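Local coordinates for uncharacterized protein MJ0690 (Methanocaldococcus jannaschii, PDB 3K32) that is of uncharacterized function but is predicted to be a subunit of a tRNA methyltransferase and belongs to the HUP clan of nucleotide-binding folds, at residues V70-A73 / A74-I78. Numbering follows the deposited sequence.
Sequences VEKA and ADMII
Lys72 and Met76, a selenomethionine, meet one turn apart on the alpha helix 68-80. This helix follows strand 59-64, an outermost strand of the parallel sheet, whose 3-2-1-4-5 order fits a HUP-type alpha/beta fold. The two side chains cross at a slant. CG of Lys72 lies 4.1 Å from SE of Met76. Met76 reaches back because its CG stands beside its N (chi1 -59°). That CG is 3.1 Å from O of Lys72, and the chain bends at its last torsion, carrying CE away from Lys72.

Asp75 also folds back along the helix. Its carboxylate carbon CG comes 3.3 Å from O of Glu71. That carbonyl accepts the N-H of Asp75 (3.0 Å from N to O). It is an acceptor, as the carboxylate oxygens are, so the two cannot bond each other. Instead, OD1 of Asp75 and OE1 of Glu71 both form salt bridges with NH2 of Arg180 on helix 169-180, while OE2 of Glu71 pairs with Arg67. The shared arginine probably offsets the like charges of the two acids. With an alanine here in place of Asp75, Arg180 would keep Glu71 but is likely to lose its second acidic mate, weakening the tie to helix 169-180.

Helix 68-80 lies against two others: Lys72, Ala73, Met76 and Ile77 touch helix 84-98, and Val70 and Ala74 touch helix 169-180. CB of Ala74 sits 3.2 Å from O of Glu71. Four i to i+4 backbone bonds tie 70-73 to 74-78. One of them runs from N of Ile77 to O of Ala73 (2.9 Å), and CG1 of Ile77 lies 3.1 Å from that same oxygen of Ala73.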
ATOM      1  N   VAL B  70     -13.143   3.123 -24.566  1.00 26.90           N
ATOM      2  CA  VAL B  70     -14.403   3.264 -23.830  1.00 25.97           C
ATOM      3  C   VAL B  70     -15.591   2.683 -24.580  1.00 30.39           C
ATOM      4  O   VAL B  70     -16.533   2.185 -23.962  1.00 30.61           O
ATOM      5  CB  VAL B  70     -14.701   4.728 -23.399  1.00 38.26           C
ATOM      6  CG1 VAL B  70     -13.900   5.073 -22.154  1.00 25.55           C
ATOM      7  CG2 VAL B  70     -14.440   5.734 -24.553  1.00 17.77           C
ATOM      8  N   GLU B  71     -15.542   2.721 -25.908  1.00 26.89           N
ATOM      9  CA  GLU B  71     -16.592   2.094 -26.708  1.00 27.94           C
ATOM     10  C   GLU B  71     -16.733   0.637 -26.288  1.00 30.87           C
ATOM     11  O   GLU B  71     -17.844   0.122 -26.117  1.00 41.39           O
ATOM     12  CB  GLU B  71     -16.296   2.215 -28.205  1.00 32.89           C
ATOM     13  CG  GLU B  71     -16.461   3.628 -28.751  1.00 44.92           C
ATOM     14  CD  GLU B  71     -17.906   4.123 -28.701  1.00 57.99           C
ATOM     15  OE1 GLU B  71     -18.820   3.289 -28.506  1.00 66.74           O
ATOM     16  OE2 GLU B  71     -18.132   5.345 -28.870  1.00 49.33           O
ATOM     17  N   LYS B  72     -15.597  -0.015 -26.084  1.00 24.54           N
ATOM     18  CA  LYS B  72     -15.587  -1.415 -25.683  1.00 30.65           C
ATOM     19  C   LYS B  72     -16.017  -1.588 -24.214  1.00 38.42           C
ATOM     20  O   LYS B  72     -16.706  -2.559 -23.866  1.00 39.56           O
ATOM     21  CB  LYS B  72     -14.214  -2.037 -25.941  1.00 28.11           C
ATOM     22  CG  LYS B  72     -14.101  -3.434 -25.418  1.00 44.99           C
ATOM     23  CD  LYS B  72     -12.898  -4.145 -25.981  1.00 62.38           C
ATOM     24  CE  LYS B  72     -12.989  -5.641 -25.695  1.00 79.09           C
ATOM     25  NZ  LYS B  72     -14.279  -6.235 -26.165  1.00 86.61           N
ATOM     26  N   ALA B  73     -15.624  -0.644 -23.358  1.00 28.69           N
ATOM     27  CA  ALA B  73     -16.070  -0.678 -21.968  1.00 22.87           C
ATOM     28  C   ALA B  73     -17.577  -0.593 -21.946  1.00 27.29           C
ATOM     29  O   ALA B  73     -18.231  -1.230 -21.121  1.00 32.93           O
ATOM     30  CB  ALA B  73     -15.468   0.456 -21.167  1.00 19.91           C
ATOM     31  N   ALA B  74     -18.123   0.216 -22.851  1.00 33.02           N
ATOM     32  CA  ALA B  74     -19.568   0.332 -22.991  1.00 37.33           C
ATOM     33  C   ALA B  74     -20.166  -1.030 -23.383  1.00 32.41           C
ATOM     34  O   ALA B  74     -21.112  -1.505 -22.754  1.00 28.04           O
ATOM     35  CB  ALA B  74     -19.925   1.400 -24.006  1.00 39.38           C
ATOM     36  N   ASP B  75     -19.583  -1.677 -24.388  1.00 34.90           N
ATOM     37  CA  ASP B  75     -20.081  -2.984 -24.811  1.00 35.22           C
ATOM     38  C   ASP B  75     -20.072  -3.919 -23.617  1.00 42.27           C
ATOM     39  O   ASP B  75     -21.059  -4.589 -23.345  1.00 54.56           O
ATOM     40  CB  ASP B  75     -19.256  -3.570 -25.963  1.00 25.48           C
ATOM     41  CG  ASP B  75     -19.209  -2.658 -27.185  1.00 39.08           C
ATOM     42  OD1 ASP B  75     -20.137  -1.843 -27.373  1.00 43.49           O
ATOM     43  OD2 ASP B  75     -18.247  -2.764 -27.979  1.00 41.71           O
HETATM   44  N   MSE B  76     -18.963  -3.937 -22.887  1.00 45.10           N
HETATM   45  CA  MSE B  76     -18.819  -4.826 -21.736  1.00 38.99           C
HETATM   46  C   MSE B  76     -19.807  -4.548 -20.598  1.00 48.89           C
HETATM   47  O   MSE B  76     -20.335  -5.477 -19.978  1.00 54.90           O
HETATM   48  CB  MSE B  76     -17.392  -4.765 -21.225  1.00 29.12           C
HETATM   49  CG  MSE B  76     -16.381  -5.169 -22.265  1.00 29.19           C
HETATM   50 SE   MSE B  76     -14.550  -4.955 -21.606  0.60 27.34          SE
HETATM   51  CE  MSE B  76     -14.694  -6.173 -20.119  1.00 12.59           C
ATOM     52  N   ILE B  77     -20.045  -3.274 -20.310  1.00 47.45           N
ATOM     53  CA  ILE B  77     -21.079  -2.902 -19.355  1.00 40.72           C
ATOM     54  C   ILE B  77     -22.422  -3.468 -19.809  1.00 36.33           C
ATOM     55  O   ILE B  77     -23.127  -4.098 -19.035  1.00 30.11           O
ATOM     56  CB  ILE B  77     -21.208  -1.377 -19.229  1.00 40.43           C
ATOM     57  CG1 ILE B  77     -19.968  -0.793 -18.565  1.00 44.45           C
ATOM     58  CG2 ILE B  77     -22.409  -1.017 -18.400  1.00 30.33           C
ATOM     59  CD1 ILE B  77     -19.760  -1.293 -17.175  1.00 43.78           C
ATOM     60  N   ILE B  78     -22.764  -3.259 -21.075  1.00 36.99           N
ATOM     61  CA  ILE B  78     -24.053  -3.720 -21.583  1.00 49.18           C
ATOM     62  C   ILE B  78     -24.319  -5.203 -21.318  1.00 51.82           C
ATOM     63  O   ILE B  78     -25.468  -5.632 -21.311  1.00 56.75           O
ATOM     64  CB  ILE B  78     -24.224  -3.487 -23.101  1.00 52.46           C
ATOM     65  CG1 ILE B  78     -23.951  -2.033 -23.489  1.00 48.40           C
ATOM     66  CG2 ILE B  78     -25.634  -3.877 -23.522  1.00 52.75           C
ATOM     67  CD1 ILE B  78     -24.916  -1.054 -22.880  1.00 49.27           C
TER